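Local structure of peptidoglycan N-acetylglucosamine deacetylase (Agathobacter rectalis, 5JMU) at residues I21-F26 with V180-Q185. The protein probably removes acetyl groups from peptidoglycan N-acetylglucosamine as a zinc-binding hydrolase of the NodB-type polysaccharide deacetylase family, of which this is the catalytic domain. Numbering follows the deposited sequence.
Sequences IIYLTF and VSVVLQ
With chi1 at 74°, the T25 hydroxyl stands between its own backbone N and carbonyl carbon and donates a short hydrogen bond to V183, T25 OG1 to V183 O 2.6 Å; OG1 is also hydrogen-bonded to R115 NH1. T25 N donates to the same V183 O from the opposite face of the carbonyl plane, through a bent bond of 136°. Before this double grip the parallel ladder is straighter: Y23 N reaches S181 O at 2.8 Å, and Y23 O in turn accepts from V183 N. CG of Y23 lies beside its backbone N (chi1 -62°), which brings the ring edge to V180, Y23 CE2 3.5 Å from V180 CG1. On the face bearing I22, L24 and F26, I22 CG2 packs on V183 CG2, while the Q185 chain runs alongside the F26 ring. A water bridges T25 O and Q185 OE1, whereas Q185 NE2 bonds S192. A valine in place of T25 would probably leave V183 O with only the bent T25 N bond from this strand and deprive R115 NH1 of its hydroxyl partner. In the parallel sheet of the NodB homology domain, helix 164-175 covers I22, S181 and V183, helix 196-205 covers L24 and F26, both touch Q185, and strand 49-53 pairs with 21-27.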
loop_
_atom_site.group_PDB
_atom_site.type_symbol
_atom_site.label_atom_id
_atom_site.label_comp_id
_atom_site.label_asym_id
_atom_site.label_seq_id
_atom_site.Cartn_x
_atom_site.Cartn_y
_atom_site.Cartn_z
ATOM N N ILE A 21 -4.575 -16.267 1.187
ATOM C CA ILE A 21 -4.765 -15.053 0.391
ATOM C C ILE A 21 -3.512 -14.206 0.501
ATOM O O ILE A 21 -2.965 -14.057 1.595
ATOM C CB ILE A 21 -5.964 -14.232 0.886
ATOM C CG1 ILE A 21 -7.260 -15.076 0.858
ATOM C CG2 ILE A 21 -6.074 -12.905 0.119
ATOM C CD1 ILE A 21 -7.604 -15.644 -0.530
ATOM N N ILE A 22 -3.073 -13.632 -0.619
ATOM C CA ILE A 22 -1.979 -12.638 -0.602
ATOM C C ILE A 22 -2.436 -11.363 -1.288
ATOM O O ILE A 22 -2.831 -11.378 -2.480
ATOM C CB ILE A 22 -0.709 -13.167 -1.297
ATOM C CG1 ILE A 22 -0.243 -14.478 -0.631
ATOM C CG2 ILE A 22 0.410 -12.095 -1.219
ATOM C CD1 ILE A 22 0.827 -15.209 -1.416
ATOM N N TYR A 23 -2.325 -10.253 -0.562
ATOM C CA TYR A 23 -2.538 -8.941 -1.159
ATOM C C TYR A 23 -1.149 -8.368 -1.365
ATOM O O TYR A 23 -0.519 -7.926 -0.387
ATOM C CB TYR A 23 -3.364 -8.029 -0.247
ATOM C CG TYR A 23 -4.780 -8.515 0.068
ATOM C CD1 TYR A 23 -5.845 -8.267 -0.790
ATOM C CD2 TYR A 23 -5.051 -9.144 1.294
ATOM C CE1 TYR A 23 -7.136 -8.686 -0.457
ATOM C CE2 TYR A 23 -6.346 -9.569 1.634
ATOM C CZ TYR A 23 -7.385 -9.335 0.758
ATOM O OH TYR A 23 -8.656 -9.753 1.102
ATOM N N LEU A 24 -0.652 -8.359 -2.609
ATOM C CA LEU A 24 0.607 -7.656 -2.883
ATOM C C LEU A 24 0.303 -6.161 -2.908
ATOM O O LEU A 24 -0.664 -5.710 -3.571
ATOM C CB LEU A 24 1.205 -8.076 -4.244
ATOM C CG LEU A 24 1.716 -9.496 -4.331
ATOM C CD1 LEU A 24 2.152 -9.790 -5.782
ATOM C CD2 LEU A 24 2.877 -9.657 -3.380
ATOM N N THR A 25 1.079 -5.380 -2.164
ATOM C CA THR A 25 0.877 -3.928 -2.163
ATOM C C THR A 25 2.187 -3.219 -2.379
ATOM O O THR A 25 3.254 -3.692 -1.973
ATOM C CB THR A 25 0.226 -3.411 -0.856
ATOM O OG1 THR A 25 1.175 -3.408 0.245
ATOM C CG2 THR A 25 -0.970 -4.297 -0.489
ATOM N N PHE A 26 2.113 -2.046 -2.995
ATOM C CA PHE A 26 3.309 -1.298 -3.407
ATOM C C PHE A 26 3.183 0.168 -3.001
ATOM O O PHE A 26 2.237 0.862 -3.460
ATOM C CB PHE A 26 3.494 -1.416 -4.935
ATOM C CG PHE A 26 3.684 -2.854 -5.383
ATOM C CD1 PHE A 26 4.958 -3.444 -5.318
ATOM C CD2 PHE A 26 2.596 -3.611 -5.813
ATOM C CE1 PHE A 26 5.160 -4.799 -5.664
ATOM C CE2 PHE A 26 2.764 -4.966 -6.177
ATOM C CZ PHE A 26 4.055 -5.559 -6.091
ATOM N N VAL A 180 -4.137 -14.919 5.733
ATOM C CA VAL A 180 -4.376 -13.767 4.882
ATOM C C VAL A 180 -3.235 -12.782 5.055
ATOM O O VAL A 180 -3.051 -12.247 6.140
ATOM C CB VAL A 180 -5.742 -13.092 5.219
ATOM C CG1 VAL A 180 -5.898 -11.774 4.364
ATOM C CG2 VAL A 180 -6.890 -14.111 4.993
ATOM N N SER A 181 -2.457 -12.571 3.995
ATOM C CA SER A 181 -1.249 -11.736 4.071
ATOM C C SER A 181 -1.431 -10.451 3.312
ATOM O O SER A 181 -1.961 -10.474 2.212
ATOM C CB SER A 181 -0.021 -12.439 3.460
ATOM O OG SER A 181 0.304 -13.644 4.172
ATOM N N VAL A 182 -0.901 -9.353 3.877
ATOM C CA VAL A 182 -0.771 -8.073 3.168
ATOM C C VAL A 182 0.726 -7.800 3.152
ATOM O O VAL A 182 1.333 -7.567 4.200
ATOM C CB VAL A 182 -1.509 -6.911 3.889
ATOM C CG1 VAL A 182 -1.259 -5.584 3.174
ATOM C CG2 VAL A 182 -3.020 -7.242 3.986
ATOM N N VAL A 183 1.308 -7.849 1.959
ATOM C CA VAL A 183 2.763 -7.726 1.762
ATOM C C VAL A 183 3.123 -6.283 1.449
ATOM O O VAL A 183 2.440 -5.685 0.582
ATOM C CB VAL A 183 3.195 -8.597 0.586
ATOM C CG1 VAL A 183 4.771 -8.492 0.361
ATOM C CG2 VAL A 183 2.775 -10.072 0.815
ATOM N N LEU A 184 4.104 -5.728 2.146
ATOM C CA LEU A 184 4.609 -4.401 1.829
ATOM C C LEU A 184 5.831 -4.465 0.942
ATOM O O LEU A 184 6.850 -4.993 1.364
ATOM C CB LEU A 184 5.007 -3.649 3.123
ATOM C CG LEU A 184 5.743 -2.302 3.023
ATOM C CD1 LEU A 184 4.810 -1.276 2.303
ATOM C CD2 LEU A 184 6.097 -1.791 4.404
ATOM N N GLN A 185 5.739 -3.939 -0.278
ATOM C CA GLN A 185 6.903 -3.659 -1.107
ATOM C C GLN A 185 6.822 -2.211 -1.594
ATOM O O GLN A 185 5.802 -1.525 -1.417
ATOM C CB GLN A 185 7.012 -4.587 -2.324
ATOM C CG GLN A 185 7.325 -6.038 -1.963
ATOM C CD GLN A 185 7.273 -6.925 -3.199
ATOM O OE1 GLN A 185 6.236 -7.552 -3.504
ATOM N NE2 GLN A 185 8.399 -6.980 -3.938
HETATM O O HOH W 1 -1.199 -15.708 3.117
HETATM O O HOH W 2 3.880 -6.591 -2.263
#